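Local coordinates for MUTM (fpg) protein (Thermus thermophilus, PDB 1EE8) that is a MutM (Fpg) protein, combining a beta-rich N-terminal domain with a helical H2TH domain and a zinc finger, at residues His27-Pro30 and Ala31-Arg34; Glu77-Pro80 and His81-Ala84; Thr183-Glu186 and Ala187-Tyr191. All blocks are in the same frame, centred on the assembly; numbering follows the deposited sequence.

Contact 1: His27-Pro30 and Ala31-Arg34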
ATOM      1  N   HIS A  27      -2.852  13.441  -1.507  1.00 16.20           N
ATOM      2  CA  HIS A  27      -2.210  14.001  -2.685  1.00 16.78           C
ATOM      3  C   HIS A  27      -2.870  13.411  -3.925  1.00 17.30           C
ATOM      4  O   HIS A  27      -3.726  12.529  -3.832  1.00 17.24           O
ATOM      5  CB  HIS A  27      -0.713  13.660  -2.719  1.00 15.16           C
ATOM      6  CG  HIS A  27      -0.432  12.236  -3.086  1.00 18.10           C
ATOM      7  ND1 HIS A  27      -0.222  11.249  -2.145  1.00 19.18           N
ATOM      8  CD2 HIS A  27      -0.385  11.621  -4.292  1.00 18.69           C
ATOM      9  CE1 HIS A  27      -0.060  10.088  -2.756  1.00 19.18           C
ATOM     10  NE2 HIS A  27      -0.154  10.287  -4.060  1.00 21.50           N
ATOM     11  N   ARG A  28      -2.478  13.923  -5.085  1.00 18.86           N
ATOM     12  CA  ARG A  28      -2.980  13.395  -6.338  1.00 20.78           C
ATOM     13  C   ARG A  28      -1.841  13.383  -7.354  1.00 21.19           C
ATOM     14  O   ARG A  28      -1.962  13.871  -8.479  1.00 22.81           O
ATOM     15  CB  ARG A  28      -4.191  14.190  -6.843  1.00 21.65           C
ATOM     16  CG  ARG A  28      -3.984  15.654  -7.135  1.00 24.44           C
ATOM     17  CD  ARG A  28      -5.370  16.284  -7.333  1.00 27.13           C
ATOM     18  NE  ARG A  28      -5.370  17.597  -7.973  1.00 31.32           N
ATOM     19  CZ  ARG A  28      -4.613  18.625  -7.608  1.00 33.35           C
ATOM     20  NH1 ARG A  28      -3.763  18.508  -6.596  1.00 36.27           N
ATOM     21  NH2 ARG A  28      -4.714  19.780  -8.255  1.00 34.12           N
ATOM     22  N   ASP A  29      -0.718  12.827  -6.920  1.00 20.91           N
ATOM     23  CA  ASP A  29       0.453  12.701  -7.771  1.00 21.46           C
ATOM     24  C   ASP A  29       1.173  11.401  -7.437  1.00 20.53           C
ATOM     25  O   ASP A  29       2.237  11.401  -6.824  1.00 22.92           O
ATOM     26  CB  ASP A  29       1.401  13.885  -7.589  1.00 20.42           C
ATOM     27  CG  ASP A  29       2.588  13.831  -8.551  1.00 25.09           C
ATOM     28  OD1 ASP A  29       3.347  14.824  -8.628  1.00 24.70           O
ATOM     29  OD2 ASP A  29       2.762  12.789  -9.228  1.00 25.18           O
ATOM     30  N   PRO A  30       0.587  10.268  -7.838  1.00 21.00           N
ATOM     31  CA  PRO A  30       1.173   8.948  -7.588  1.00 21.31           C
ATOM     32  C   PRO A  30       2.535   8.777  -8.261  1.00 21.71           C
ATOM     33  O   PRO A  30       3.286   7.865  -7.931  1.00 21.30           O
ATOM     34  CB  PRO A  30       0.107   7.990  -8.124  1.00 22.20           C
ATOM     35  CG  PRO A  30      -0.597   8.808  -9.192  1.00 21.34           C
ATOM     36  CD  PRO A  30      -0.716  10.149  -8.510  1.00 21.22           C
ATOM     37  N   ALA A  31       2.861   9.671  -9.191  1.00 21.50           N
ATOM     38  CA  ALA A  31       4.145   9.611  -9.884  1.00 21.78           C
ATOM     39  C   ALA A  31       5.276  10.003  -8.946  1.00 21.22           C
ATOM     40  O   ALA A  31       6.338   9.382  -8.942  1.00 21.29           O
ATOM     41  CB  ALA A  31       4.138  10.547 -11.094  1.00 21.81           C
ATOM     42  N   ARG A  32       5.042  11.044  -8.151  1.00 20.77           N
ATOM     43  CA  ARG A  32       6.046  11.542  -7.215  1.00 20.42           C
ATOM     44  C   ARG A  32       5.912  10.968  -5.801  1.00 19.78           C
ATOM     45  O   ARG A  32       6.903  10.757  -5.111  1.00 18.66           O
ATOM     46  CB  ARG A  32       5.975  13.069  -7.142  1.00 20.59           C
ATOM     47  CG  ARG A  32       6.355  13.798  -8.428  1.00 21.32           C
ATOM     48  CD  ARG A  32       6.406  15.311  -8.194  1.00 20.33           C
ATOM     49  NE  ARG A  32       6.936  16.054  -9.337  1.00 20.95           N
ATOM     50  CZ  ARG A  32       6.257  16.312 -10.453  1.00 22.44           C
ATOM     51  NH1 ARG A  32       5.005  15.890 -10.588  1.00 21.24           N
ATOM     52  NH2 ARG A  32       6.833  16.994 -11.441  1.00 22.00           N
ATOM     53  N   TYR A  33       4.679  10.739  -5.371  1.00 20.08           N
ATOM     54  CA  TYR A  33       4.412  10.198  -4.041  1.00 20.20           C
ATOM     55  C   TYR A  33       3.910   8.790  -4.257  1.00 20.73           C
ATOM     56  O   TYR A  33       2.727   8.560  -4.495  1.00 21.21           O
ATOM     57  CB  TYR A  33       3.383  11.088  -3.356  1.00 19.12           C
ATOM     58  CG  TYR A  33       3.761  12.533  -3.537  1.00 16.94           C
ATOM     59  CD1 TYR A  33       5.077  12.947  -3.336  1.00 16.86           C
ATOM     60  CD2 TYR A  33       2.837  13.470  -3.995  1.00 17.48           C
ATOM     61  CE1 TYR A  33       5.470  14.253  -3.598  1.00 18.39           C
ATOM     62  CE2 TYR A  33       3.222  14.779  -4.256  1.00 19.04           C
ATOM     63  CZ  TYR A  33       4.541  15.160  -4.063  1.00 18.20           C
ATOM     64  OH  TYR A  33       4.944  16.427  -4.391  1.00 19.15           O
ATOM     65  N   ARG A  34       4.846   7.850  -4.181  1.00 22.72           N
ATOM     66  CA  ARG A  34       4.568   6.449  -4.449  1.00 23.23           C
ATOM     67  C   ARG A  34       4.236   5.558  -3.274  1.00 23.14           C
ATOM     68  O   ARG A  34       4.909   5.592  -2.238  1.00 22.32           O
ATOM     69  CB  ARG A  34       5.755   5.854  -5.196  1.00 25.25           C
ATOM     70  CG  ARG A  34       6.116   6.616  -6.452  1.00 29.17           C
ATOM     71  CD  ARG A  34       7.507   6.241  -6.948  1.00 30.98           C
ATOM     72  NE  ARG A  34       7.932   7.136  -8.020  1.00 36.02           N
ATOM     73  CZ  ARG A  34       9.199   7.366  -8.351  1.00 36.75           C
ATOM     74  NH1 ARG A  34      10.183   6.766  -7.692  1.00 37.17           N
ATOM     75  NH2 ARG A  34       9.483   8.199  -9.345  1.00 38.94           N
TER
HETATM   76  O   HOH W   1       3.018  17.137  -7.064  1.00 23.63           O

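Contact 2: Glu77-Pro80 and His81-Ala84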
ATOM      1  N   GLU A  77       1.457  24.891   8.375  1.00 17.33           N
ATOM      2  CA  GLU A  77       0.328  25.575   7.738  1.00 20.95           C
ATOM      3  C   GLU A  77       0.437  25.354   6.233  1.00 19.03           C
ATOM      4  O   GLU A  77       1.535  25.313   5.694  1.00 20.85           O
ATOM      5  CB  GLU A  77       0.354  27.080   8.018  1.00 23.77           C
ATOM      6  CG  GLU A  77      -0.763  27.537   8.921  1.00 30.89           C
ATOM      7  CD  GLU A  77      -0.291  27.811  10.325  1.00 35.43           C
ATOM      8  OE1 GLU A  77       0.445  26.960  10.878  1.00 37.54           O
ATOM      9  OE2 GLU A  77      -0.662  28.877  10.880  1.00 38.09           O
ATOM     10  N   PRO A  78      -0.698  25.217   5.539  1.00 17.70           N
ATOM     11  CA  PRO A  78      -0.645  24.997   4.090  1.00 17.64           C
ATOM     12  C   PRO A  78      -0.093  26.201   3.320  1.00 17.74           C
ATOM     13  O   PRO A  78      -0.209  27.344   3.762  1.00 14.77           O
ATOM     14  CB  PRO A  78      -2.094  24.661   3.738  1.00 18.03           C
ATOM     15  CG  PRO A  78      -2.874  25.440   4.755  1.00 19.11           C
ATOM     16  CD  PRO A  78      -2.090  25.278   6.025  1.00 17.16           C
ATOM     17  N   THR A  79       0.522  25.928   2.175  1.00 17.79           N
ATOM     18  CA  THR A  79       1.108  26.969   1.344  1.00 17.71           C
ATOM     19  C   THR A  79       0.539  26.867  -0.070  1.00 17.24           C
ATOM     20  O   THR A  79      -0.071  25.865  -0.431  1.00 15.27           O
ATOM     21  CB  THR A  79       2.641  26.812   1.231  1.00 18.32           C
ATOM     22  OG1 THR A  79       2.939  25.660   0.431  1.00 21.29           O
ATOM     23  CG2 THR A  79       3.270  26.646   2.600  1.00 19.81           C
ATOM     24  N   PRO A  80       0.737  27.906  -0.890  1.00 16.53           N
ATOM     25  CA  PRO A  80       0.206  27.831  -2.255  1.00 17.25           C
ATOM     26  C   PRO A  80       0.802  26.669  -3.046  1.00 18.57           C
ATOM     27  O   PRO A  80       0.218  26.210  -4.027  1.00 18.52           O
ATOM     28  CB  PRO A  80       0.587  29.188  -2.847  1.00 17.96           C
ATOM     29  CG  PRO A  80       0.492  30.099  -1.668  1.00 15.99           C
ATOM     30  CD  PRO A  80       1.170  29.277  -0.567  1.00 18.01           C
ATOM     31  N   HIS A  81       1.971  26.195  -2.621  1.00 19.73           N
ATOM     32  CA  HIS A  81       2.623  25.087  -3.313  1.00 20.94           C
ATOM     33  C   HIS A  81       2.664  23.779  -2.533  1.00 19.87           C
ATOM     34  O   HIS A  81       3.592  22.981  -2.680  1.00 19.33           O
ATOM     35  CB  HIS A  81       4.040  25.485  -3.740  1.00 23.15           C
ATOM     36  CG  HIS A  81       4.064  26.563  -4.776  1.00 25.95           C
ATOM     37  ND1 HIS A  81       4.278  27.888  -4.467  1.00 27.00           N
ATOM     38  CD2 HIS A  81       3.836  26.519  -6.111  1.00 27.07           C
ATOM     39  CE1 HIS A  81       4.180  28.616  -5.565  1.00 27.28           C
ATOM     40  NE2 HIS A  81       3.911  27.810  -6.576  1.00 28.57           N
ATOM     41  N   THR A  82       1.649  23.554  -1.709  1.00 19.15           N
ATOM     42  CA  THR A  82       1.573  22.313  -0.950  1.00 16.57           C
ATOM     43  C   THR A  82       1.149  21.222  -1.929  1.00 15.79           C
ATOM     44  O   THR A  82       0.175  21.384  -2.660  1.00 15.06           O
ATOM     45  CB  THR A  82       0.567  22.436   0.207  1.00 16.58           C
ATOM     46  OG1 THR A  82       1.091  23.354   1.185  1.00 15.48           O
ATOM     47  CG2 THR A  82       0.328  21.068   0.864  1.00 15.48           C
ATOM     48  N   ARG A  83       1.894  20.124  -1.944  1.00 15.84           N
ATOM     49  CA  ARG A  83       1.640  19.008  -2.855  1.00 18.13           C
ATOM     50  C   ARG A  83       1.034  17.801  -2.151  1.00 17.30           C
ATOM     51  O   ARG A  83       0.467  16.922  -2.789  1.00 16.98           O
ATOM     52  CB  ARG A  83       2.948  18.566  -3.519  1.00 17.36           C
ATOM     53  CG  ARG A  83       3.771  19.697  -4.116  1.00 19.74           C
ATOM     54  CD  ARG A  83       3.054  20.386  -5.259  1.00 21.48           C
ATOM     55  NE  ARG A  83       3.907  21.419  -5.844  1.00 24.51           N
ATOM     56  CZ  ARG A  83       3.579  22.154  -6.901  1.00 24.09           C
ATOM     57  NH1 ARG A  83       2.412  21.974  -7.499  1.00 22.71           N
ATOM     58  NH2 ARG A  83       4.424  23.071  -7.357  1.00 25.97           N
ATOM     59  N   ALA A  84       1.191  17.736  -0.837  1.00 16.97           N
ATOM     60  CA  ALA A  84       0.626  16.607  -0.110  1.00 16.06           C
ATOM     61  C   ALA A  84       0.418  16.994   1.341  1.00 15.21           C
ATOM     62  O   ALA A  84       0.976  17.976   1.810  1.00 15.34           O
ATOM     63  CB  ALA A  84       1.551  15.408  -0.199  1.00 14.72           C
TER
HETATM   64  O   HOH W   2      -0.517  23.030  -4.617  1.00 28.01           O

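Contact 3: Thr183-Glu186 and Ala187-Tyr191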
ATOM      1  N   THR A 183      47.179  16.165   1.494  1.00 38.35           N
ATOM      2  CA  THR A 183      48.107  15.510   2.404  1.00 38.13           C
ATOM      3  C   THR A 183      47.222  15.057   3.561  1.00 37.55           C
ATOM      4  O   THR A 183      46.057  15.448   3.632  1.00 37.15           O
ATOM      5  CB  THR A 183      49.174  16.485   2.946  1.00 38.42           C
ATOM      6  OG1 THR A 183      48.544  17.481   3.766  1.00 38.68           O
ATOM      7  CG2 THR A 183      49.907  17.158   1.795  1.00 38.30           C
ATOM      8  N   GLU A 184      47.757  14.249   4.468  1.00 36.09           N
ATOM      9  CA  GLU A 184      46.948  13.780   5.585  1.00 36.04           C
ATOM     10  C   GLU A 184      46.580  14.923   6.524  1.00 34.95           C
ATOM     11  O   GLU A 184      45.525  14.907   7.159  1.00 34.90           O
ATOM     12  CB  GLU A 184      47.679  12.683   6.365  1.00 36.11           C
ATOM     13  CG  GLU A 184      46.805  12.043   7.431  1.00 37.63           C
ATOM     14  CD  GLU A 184      47.400  10.777   8.008  1.00 39.10           C
ATOM     15  OE1 GLU A 184      47.900   9.944   7.221  1.00 39.40           O
ATOM     16  OE2 GLU A 184      47.354  10.606   9.248  1.00 40.70           O
ATOM     17  N   GLU A 185      47.457  15.913   6.619  1.00 33.92           N
ATOM     18  CA  GLU A 185      47.199  17.055   7.481  1.00 33.11           C
ATOM     19  C   GLU A 185      46.070  17.879   6.863  1.00 31.86           C
ATOM     20  O   GLU A 185      45.205  18.396   7.566  1.00 31.31           O
ATOM     21  CB  GLU A 185      48.473  17.892   7.629  1.00 33.54           C
ATOM     22  CG  GLU A 185      48.374  19.039   8.612  1.00 33.22           C
ATOM     23  CD  GLU A 185      47.610  20.213   8.051  1.00 34.54           C
ATOM     24  OE1 GLU A 185      47.890  20.605   6.893  1.00 34.74           O
ATOM     25  OE2 GLU A 185      46.739  20.747   8.769  1.00 33.99           O
ATOM     26  N   GLU A 186      46.081  17.994   5.541  1.00 31.24           N
ATOM     27  CA  GLU A 186      45.041  18.737   4.852  1.00 30.72           C
ATOM     28  C   GLU A 186      43.714  17.997   5.015  1.00 30.28           C
ATOM     29  O   GLU A 186      42.673  18.611   5.273  1.00 29.94           O
ATOM     30  CB  GLU A 186      45.412  18.912   3.373  1.00 31.58           C
ATOM     31  CG  GLU A 186      46.476  19.988   3.154  1.00 32.12           C
ATOM     32  CD  GLU A 186      46.894  20.148   1.705  1.00 33.64           C
ATOM     33  OE1 GLU A 186      47.265  21.283   1.328  1.00 34.09           O
ATOM     34  OE2 GLU A 186      46.872  19.152   0.945  1.00 34.50           O
ATOM     35  N   ALA A 187      43.761  16.673   4.899  1.00 29.60           N
ATOM     36  CA  ALA A 187      42.568  15.848   5.049  1.00 29.47           C
ATOM     37  C   ALA A 187      42.007  15.954   6.458  1.00 29.46           C
ATOM     38  O   ALA A 187      40.794  15.958   6.646  1.00 29.52           O
ATOM     39  CB  ALA A 187      42.883  14.391   4.724  1.00 28.49           C
ATOM     40  N   ARG A 188      42.884  16.025   7.454  1.00 29.93           N
ATOM     41  CA  ARG A 188      42.414  16.146   8.831  1.00 29.44           C
ATOM     42  C   ARG A 188      41.700  17.488   9.057  1.00 27.96           C
ATOM     43  O   ARG A 188      40.755  17.567   9.843  1.00 26.34           O
ATOM     44  CB  ARG A 188      43.573  15.994   9.828  1.00 32.35           C
ATOM     45  CG  ARG A 188      43.985  14.542  10.096  1.00 35.17           C
ATOM     46  CD  ARG A 188      44.533  14.359  11.516  1.00 39.80           C
ATOM     47  NE  ARG A 188      44.837  12.958  11.831  1.00 42.64           N
ATOM     48  CZ  ARG A 188      45.866  12.277  11.331  1.00 42.93           C
ATOM     49  NH1 ARG A 188      46.705  12.864  10.489  1.00 44.10           N
ATOM     50  NH2 ARG A 188      46.052  11.007  11.664  1.00 43.67           N
ATOM     51  N   ARG A 189      42.154  18.542   8.381  1.00 27.09           N
ATOM     52  CA  ARG A 189      41.513  19.849   8.528  1.00 26.63           C
ATOM     53  C   ARG A 189      40.109  19.809   7.930  1.00 25.78           C
ATOM     54  O   ARG A 189      39.154  20.313   8.520  1.00 25.62           O
ATOM     55  CB  ARG A 189      42.316  20.943   7.826  1.00 27.43           C
ATOM     56  CG  ARG A 189      43.590  21.346   8.530  1.00 28.79           C
ATOM     57  CD  ARG A 189      43.819  22.845   8.394  1.00 28.64           C
ATOM     58  NE  ARG A 189      43.911  23.281   7.004  1.00 27.54           N
ATOM     59  CZ  ARG A 189      44.972  23.099   6.229  1.00 28.91           C
ATOM     60  NH1 ARG A 189      44.959  23.535   4.976  1.00 29.10           N
ATOM     61  NH2 ARG A 189      46.051  22.488   6.709  1.00 29.58           N
ATOM     62  N   LEU A 190      39.996  19.206   6.751  1.00 25.68           N
ATOM     63  CA  LEU A 190      38.714  19.094   6.072  1.00 26.10           C
ATOM     64  C   LEU A 190      37.758  18.221   6.887  1.00 27.04           C
ATOM     65  O   LEU A 190      36.553  18.490   6.955  1.00 27.98           O
ATOM     66  CB  LEU A 190      38.919  18.507   4.673  1.00 26.29           C
ATOM     67  CG  LEU A 190      37.679  18.416   3.779  1.00 26.28           C
ATOM     68  CD1 LEU A 190      36.954  19.754   3.767  1.00 26.51           C
ATOM     69  CD2 LEU A 190      38.092  18.016   2.374  1.00 25.34           C
ATOM     70  N   TYR A 191      38.304  17.183   7.513  1.00 27.20           N
ATOM     71  CA  TYR A 191      37.519  16.266   8.339  1.00 26.12           C
ATOM     72  C   TYR A 191      36.910  17.013   9.512  1.00 26.29           C
ATOM     73  O   TYR A 191      35.721  16.893   9.792  1.00 26.65           O
ATOM     74  CB  TYR A 191      38.413  15.137   8.868  1.00 26.94           C
ATOM     75  CG  TYR A 191      37.740  14.195   9.849  1.00 28.53           C
ATOM     76  CD1 TYR A 191      36.884  13.183   9.408  1.00 30.23           C
ATOM     77  CD2 TYR A 191      37.954  14.321  11.220  1.00 29.93           C
ATOM     78  CE1 TYR A 191      36.259  12.320  10.308  1.00 30.92           C
ATOM     79  CE2 TYR A 191      37.338  13.467  12.129  1.00 31.30           C
ATOM     80  CZ  TYR A 191      36.492  12.466  11.667  1.00 32.92           C
ATOM     81  OH  TYR A 191      35.891  11.609  12.562  1.00 33.18           O
TER
HETATM   82  O   HOH W   3      46.811  23.866   2.563  1.00 34.49           O

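Contact 1: His27-Pro30 and Ala31-Arg34
Between Asp29 and Tyr33 the chain makes a single tight turn, with Pro30, Ala31 and Arg32 all in helical backbone conformations. It is closed by Tyr33 N donating to Asp29 O over 2.9 Å, almost straight at 169°. Arg32 N adds a weak bond to the same oxygen. The carboxylate of Asp29 folds back over this turn because its CG stands anti to the backbone N (chi1 -176°). OD2 of Asp29 takes the amide N of Arg32 at 3.1 Å, the donor lying well above the carboxylate plane, and Ala31 N reaches it weakly. The side-chain oxygen thus takes the amides two (weakly) and three residues on, and the main-chain O those three (weakly) and four on, the pattern of an Asx motif, which here links strand 21-26 to the short edge strand 33-34, itself parallel to strand 103-108. The second carboxylate oxygen has other work. Arg32, its chain extended, brings NH1 within 2.8 Å of Asp29 OD1, on the syn side and close to the guanidinium plane, in a salt bridge; Arg32 NE turns to Arg100 O. A water 2.8 Å from Asp29 OD1 donates to it and, weakly, to Tyr33 OH. The edge of the Tyr33 ring, at CD2, points at the face of the His27 imidazole, with centroids 5.2 Å apart and planes at 77°. The root of the tyrosine also takes part: Tyr33 CB sits over the middle of the imidazole, 3.6 Å from the His27 ring centroid, a CH-pi contact. Further along, Arg34 NE bonds to Ala31 O at 2.9 Å.

Contact 2: Glu77-Pro80 and His81-Ala84
Thr79 and Thr82 are joined across a type I beta turn by the backbone N and O of Thr79 and the backbone N and OG1 of Thr82. The turn bond, Thr82 N to Thr79 O, is 3.2 Å long. A shorter bond runs the other way: Thr79 N donates to Thr82 OG1 at 2.8 Å with an N-H...O angle of 166°. Thr82 can accept there because its OG1 lies beside its own backbone N, anti to the carbonyl carbon (chi1 -68°), which directs the hydroxyl back at the start of the turn, while the two threonine side chains cross at about a right angle. Thr79 OG1 serves two neighbours. It accepts weakly from His81 N at 3.2 Å, which together with the turn bond gives the pattern of an ST motif, and it is hydrogen-bonded to His96 ND1. Pro80, at the second position of the turn, has no amide hydrogen to place. Two carbonyls share a water, which donates to Thr82 O at 2.6 Å and, weakly, to Pro80 O at 3.3 Å. Pro80 O also lies over one face of the His81 ring. Arg83 NE is hydrogen-bonded to Asp97 O. The turn brings the chain from edge strand 73-75 into strand 82-88; both strands flank 92-96, against which Pro78 and Thr82 pack at Tyr94, and backbone bonds between His81 and Asp97 and between Arg83 and Phe95 fasten the new strand in place.

Contact 3: Thr183-Glu186 and Ala187-Tyr191
Thr183 O accepts from Ala187 N at 2.9 Å, the first of a run of i to i+4 bonds, continued by Glu184 to Arg188, Glu185 to Arg189 and Glu186 to Leu190, that opens helix 184-203 of the H2TH domain. Ala187 packs on Phe136 of helix 132-140, Leu190 on Leu146 and Leu150 of helix 146-152. Thr183 is the N-cap: its OG1 receives Glu186 N at 3.1 Å, and its own N returns a 3.1 Å bond to Glu186 OE2, reached on the anti side, completing a capping box. Glu186 OE2 is also salt-bridged to Arg177, which probably steadies the box. Two acid-arginine pairs, Glu184 with Arg188 and Glu185 with Arg189, each bridge one turn of the helix. Glu184 OE2 approaches the guanidinium edge of Arg188 between NH1 and NH2, at 2.7 Å from Arg188 NH1 and about as far from NH2, a forked salt bridge whose bonds are both bent and weak. Glu185 instead bends at its second torsion (chi2 -77°), laying its carboxylate within 24° of the Arg189 guanidinium plane; there Arg189 NH2 makes a salt bridge with Glu185 OE1 at 2.6 Å and a weak, bent hydrogen bond to Glu185 OE2 at 2.8 Å. A water joins Arg189 NH1 to Glu186 OE1, while Arg189 NE bonds to Ala171 O. The three first-turn glutamates probably suit the helix dipole, and direct pairing with arginines probably helps keep them ionised.

How the contacts relate
Contacts 1 and 2 are neighbours in the N-terminal domain, their centres about 14 Å apart, and both reach the same mixed sheet. They touch directly: Tyr33 OH packs 3.1 Å from Arg83 CB, and His27 CB lies 3.8 Å from Ala84 CB. Arg100 spans the two, accepting from Arg32 through its carbonyl and touching the side chain of Arg83. Contact 3 belongs to the H2TH region on the opposite side of the chain's centre, with its centre about 44 Å from that of contact 1 and about 43 Å from that of contact 2. In contact 3 the Arg189 side chain lies about 13 Å from the zinc ion bound by Cys238, Cys241, Cys258 and Cys261.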